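PDB 1C1K: BPT4 GENE 59 helicase assembly protein from Enterobacteria phage T4, which loads the replicative helicase onto DNA covered by single-stranded-DNA-binding protein at the replication fork, serving phage DNA replication, recombination and repair. Local coordinates for residues 137-140 / 141-144; 129-132 / 133-136. All blocks are in the same frame, centred on the assembly; numbering follows the deposited sequence.

In the fold
Both contacts are local and belong to the long connection between helix 109-126 and helix 146-152, within the region matching the C-terminal gp59 family of this largely helical two-domain protein. Interaction 2 (129-136) comes first, as a run of short turns whose aromatic side chains pack against helices 109-126, 201-216 and 158-168. Interaction 1 (137-144) follows without a gap, turning the chain back on itself just before helix 146-152. The centres of interactions 1 and 2 lie about 13 Å apart, on the same side of the chain's centre. The connection is thus built of two compact, internally bonded units, the first held to surrounding helices and the second forming a more exposed reversal.

Interaction 1. Residues 137-140 / 141-144; sequences EYNP and KVQS
Tyr138 holds CG anti to its own amide nitrogen (chi1 169°), and this swings the ring forward alongside the backbone of Gln143, while in Val142 the first torsion sends CG2 back against Asn139. Asn139 and Ser144 pair across a tight reversal, Pro140 to Gln143, that closes in a G1 beta bulge, Gln143 and Ser144 both facing Asn139. The main link is the bond from Asn139 N to Ser144 O, at 2.6 Å short and nearly straight, with the donor almost on the line of the C=O bond (177°). The return bond from Ser144 N to Asn139 O is weak at 3.4 Å, and that same carbonyl also receives a weak bond from Val142 N. Gln143 N makes a further weak bond to Pro140 O, so one short bond and three weak ones span the reversal. Gln143 has the left-handed backbone conformation (phi 51°) usual for the first residue of such a bulge. Before the turn, OE1 of Glu137 forms a salt bridge with Lys173 NZ of helix 170-177, tying the loop to that helix. Apolar contact across the turn comes from Val142, whose CG2 sits 3.8 Å from Asn139 CB. On the tyrosine flank, the ring carbon CE1 of Tyr138 approaches Gln143 C to 3.6 Å, and its OH lies 3.5 Å from Gln143 CA.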
loop_
_atom_site.group_PDB
_atom_site.type_symbol
_atom_site.label_atom_id
_atom_site.label_comp_id
_atom_site.label_asym_id
_atom_site.label_seq_id
_atom_site.Cartn_x
_atom_site.Cartn_y
_atom_site.Cartn_z
ATOM N N GLU A 137 -4.927 19.577 -0.815
ATOM C CA GLU A 137 -6.060 19.861 0.055
ATOM C C GLU A 137 -7.385 19.268 -0.410
ATOM O O GLU A 137 -7.718 19.285 -1.589
ATOM C CB GLU A 137 -6.220 21.372 0.223
ATOM C CG GLU A 137 -5.079 22.044 0.962
ATOM C CD GLU A 137 -5.083 21.739 2.450
ATOM O OE1 GLU A 137 -3.985 21.682 3.048
ATOM O OE2 GLU A 137 -6.180 21.560 3.025
ATOM N N TYR A 138 -8.146 18.739 0.540
ATOM C CA TYR A 138 -9.452 18.168 0.246
ATOM C C TYR A 138 -10.362 19.296 -0.270
ATOM O O TYR A 138 -10.323 20.418 0.242
ATOM C CB TYR A 138 -10.029 17.550 1.525
ATOM C CG TYR A 138 -11.477 17.148 1.436
ATOM C CD1 TYR A 138 -11.851 15.949 0.825
ATOM C CD2 TYR A 138 -12.479 17.954 1.980
ATOM C CE1 TYR A 138 -13.189 15.559 0.761
ATOM C CE2 TYR A 138 -13.820 17.576 1.923
ATOM C CZ TYR A 138 -14.169 16.378 1.313
ATOM O OH TYR A 138 -15.488 15.988 1.271
ATOM N N ASN A 139 -11.163 18.989 -1.289
ATOM C CA ASN A 139 -12.086 19.953 -1.894
ATOM C C ASN A 139 -13.531 19.513 -1.643
ATOM O O ASN A 139 -14.033 18.618 -2.310
ATOM C CB ASN A 139 -11.829 20.040 -3.407
ATOM C CG ASN A 139 -12.608 21.165 -4.079
ATOM O OD1 ASN A 139 -12.360 21.502 -5.238
ATOM N ND2 ASN A 139 -13.552 21.748 -3.355
ATOM N N PRO A 140 -14.219 20.151 -0.681
ATOM C CA PRO A 140 -15.608 19.808 -0.353
ATOM C C PRO A 140 -16.563 19.769 -1.547
ATOM O O PRO A 140 -17.495 18.970 -1.580
ATOM C CB PRO A 140 -16.017 20.875 0.660
ATOM C CG PRO A 140 -14.734 21.365 1.244
ATOM C CD PRO A 140 -13.713 21.258 0.150
ATOM N N LYS A 141 -16.334 20.639 -2.522
ATOM C CA LYS A 141 -17.182 20.704 -3.704
ATOM C C LYS A 141 -17.272 19.359 -4.417
ATOM O O LYS A 141 -18.367 18.868 -4.707
ATOM C CB LYS A 141 -16.635 21.746 -4.680
ATOM C CG LYS A 141 -17.514 22.961 -4.881
ATOM C CD LYS A 141 -16.804 23.998 -5.746
ATOM C CE LYS A 141 -16.661 25.329 -5.025
ATOM N NZ LYS A 141 -17.875 25.636 -4.219
ATOM N N VAL A 142 -16.113 18.767 -4.695
ATOM C CA VAL A 142 -16.046 17.497 -5.409
ATOM C C VAL A 142 -15.769 16.294 -4.513
ATOM O O VAL A 142 -15.557 15.187 -5.006
ATOM C CB VAL A 142 -14.966 17.553 -6.519
ATOM C CG1 VAL A 142 -15.339 18.606 -7.551
ATOM C CG2 VAL A 142 -13.617 17.881 -5.919
ATOM N N GLN A 143 -15.779 16.516 -3.202
ATOM C CA GLN A 143 -15.534 15.457 -2.224
ATOM C C GLN A 143 -14.264 14.679 -2.540
ATOM O O GLN A 143 -14.206 13.465 -2.347
ATOM C CB GLN A 143 -16.722 14.489 -2.179
ATOM C CG GLN A 143 -18.040 15.133 -1.791
ATOM C CD GLN A 143 -19.038 14.131 -1.238
ATOM O OE1 GLN A 143 -18.906 12.926 -1.451
ATOM N NE2 GLN A 143 -20.043 14.626 -0.525
ATOM N N SER A 144 -13.244 15.384 -3.012
ATOM C CA SER A 144 -11.989 14.745 -3.375
ATOM C C SER A 144 -10.850 15.758 -3.347
ATOM O O SER A 144 -10.963 16.817 -2.726
ATOM C CB SER A 144 -12.116 14.143 -4.778
ATOM O OG SER A 144 -11.005 13.327 -5.106
#

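Interaction 2. Residues 129-132 / 133-136; sequences VSAF and KEIF
A run of short i-to-i+3 turns, with a carboxylate-to-backbone bond at one end and a T-shaped aromatic pair at the other, forms the contact between Val129-Phe132 and Lys133-Phe136, in the loop that leaves helix 109-126. Glu134 N bonds to Ala131 O (3.1 Å), Ile135 N to Phe132 O (3.0 Å) and Phe136 N to Lys133 O (3.1 Å). Glu134 extends its chain beyond CG back along the turn, and its OE2 takes the amide of Ser130 at 2.9 Å, met from above the carboxylate plane; the approach of OE1 to Ser130 OG is too short for its length to be trusted. The side chains of Val129 and Ile135 cross at about a right angle, CG1 of Val129 lying 3.8 Å from CD1 of Ile135. A chi1 of -159° swings the ring of Phe132 across from its amide nitrogen, where Ile120 of helix 109-126 and Phe208 of helix 201-216 border it; Phe136 also touches Phe208, besides Leu164 and Leu168 of helix 158-168. The two rings stand at 81°, centroids 5.3 Å apart, and the edge atom CE1 of Phe136 lies 3.9 Å above the centre of the Phe132 face.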
loop_
_atom_site.group_PDB
_atom_site.type_symbol
_atom_site.label_atom_id
_atom_site.label_comp_id
_atom_site.label_asym_id
_atom_site.label_seq_id
_atom_site.Cartn_x
_atom_site.Cartn_y
_atom_site.Cartn_z
ATOM N N VAL A 129 -3.010 25.644 -10.765
ATOM C CA VAL A 129 -3.281 25.917 -9.364
ATOM C C VAL A 129 -2.723 27.303 -9.074
ATOM O O VAL A 129 -1.835 27.776 -9.788
ATOM C CB VAL A 129 -2.589 24.883 -8.444
ATOM C CG1 VAL A 129 -3.047 23.489 -8.805
ATOM C CG2 VAL A 129 -1.081 24.992 -8.564
ATOM N N SER A 130 -3.248 27.962 -8.046
ATOM C CA SER A 130 -2.757 29.283 -7.681
ATOM C C SER A 130 -1.638 29.108 -6.660
ATOM O O SER A 130 -0.853 30.024 -6.408
ATOM C CB SER A 130 -3.888 30.129 -7.096
ATOM O OG SER A 130 -4.030 29.901 -5.708
ATOM N N ALA A 131 -1.578 27.910 -6.084
ATOM C CA ALA A 131 -0.567 27.536 -5.103
ATOM C C ALA A 131 -0.436 26.010 -5.135
ATOM O O ALA A 131 -1.432 25.305 -5.311
ATOM C CB ALA A 131 -0.988 27.996 -3.720
ATOM N N PHE A 132 0.782 25.496 -4.968
ATOM C CA PHE A 132 1.000 24.050 -4.997
ATOM C C PHE A 132 0.158 23.308 -3.959
ATOM O O PHE A 132 -0.317 22.200 -4.215
ATOM C CB PHE A 132 2.483 23.725 -4.783
ATOM C CG PHE A 132 2.888 22.363 -5.284
ATOM C CD1 PHE A 132 2.189 21.745 -6.319
ATOM C CD2 PHE A 132 3.982 21.701 -4.725
ATOM C CE1 PHE A 132 2.575 20.485 -6.792
ATOM C CE2 PHE A 132 4.374 20.446 -5.190
ATOM C CZ PHE A 132 3.671 19.836 -6.223
ATOM N N LYS A 133 -0.031 23.925 -2.798
ATOM C CA LYS A 133 -0.812 23.316 -1.726
ATOM C C LYS A 133 -2.226 22.896 -2.152
ATOM O O LYS A 133 -2.811 21.983 -1.567
ATOM C CB LYS A 133 -0.892 24.273 -0.530
ATOM C CG LYS A 133 -2.027 25.287 -0.603
ATOM C CD LYS A 133 -2.110 26.118 0.680
ATOM C CE LYS A 133 -3.091 27.275 0.532
ATOM N NZ LYS A 133 -3.383 27.942 1.834
ATOM N N GLU A 134 -2.773 23.554 -3.169
ATOM C CA GLU A 134 -4.116 23.242 -3.653
ATOM C C GLU A 134 -4.245 21.808 -4.184
ATOM O O GLU A 134 -5.344 21.251 -4.259
ATOM C CB GLU A 134 -4.519 24.240 -4.744
ATOM C CG GLU A 134 -4.888 25.605 -4.181
ATOM C CD GLU A 134 -4.963 26.702 -5.228
ATOM O OE1 GLU A 134 -4.977 27.885 -4.826
ATOM O OE2 GLU A 134 -5.014 26.397 -6.440
ATOM N N ILE A 135 -3.115 21.216 -4.552
ATOM C CA ILE A 135 -3.098 19.853 -5.072
ATOM C C ILE A 135 -3.419 18.845 -3.968
ATOM O O ILE A 135 -4.116 17.854 -4.194
ATOM C CB ILE A 135 -1.695 19.498 -5.638
ATOM C CG1 ILE A 135 -1.432 20.280 -6.933
ATOM C CG2 ILE A 135 -1.585 17.987 -5.858
ATOM C CD1 ILE A 135 -2.301 19.865 -8.090
ATOM N N PHE A 136 -2.925 19.127 -2.768
ATOM C CA PHE A 136 -3.076 18.226 -1.638
ATOM C C PHE A 136 -4.259 18.434 -0.708
ATOM O O PHE A 136 -4.570 17.555 0.088
ATOM C CB PHE A 136 -1.774 18.244 -0.836
ATOM C CG PHE A 136 -0.553 18.101 -1.689
ATOM C CD1 PHE A 136 0.083 19.220 -2.212
ATOM C CD2 PHE A 136 -0.061 16.836 -2.012
ATOM C CE1 PHE A 136 1.190 19.086 -3.047
ATOM C CE2 PHE A 136 1.042 16.694 -2.843
ATOM C CZ PHE A 136 1.669 17.820 -3.362
#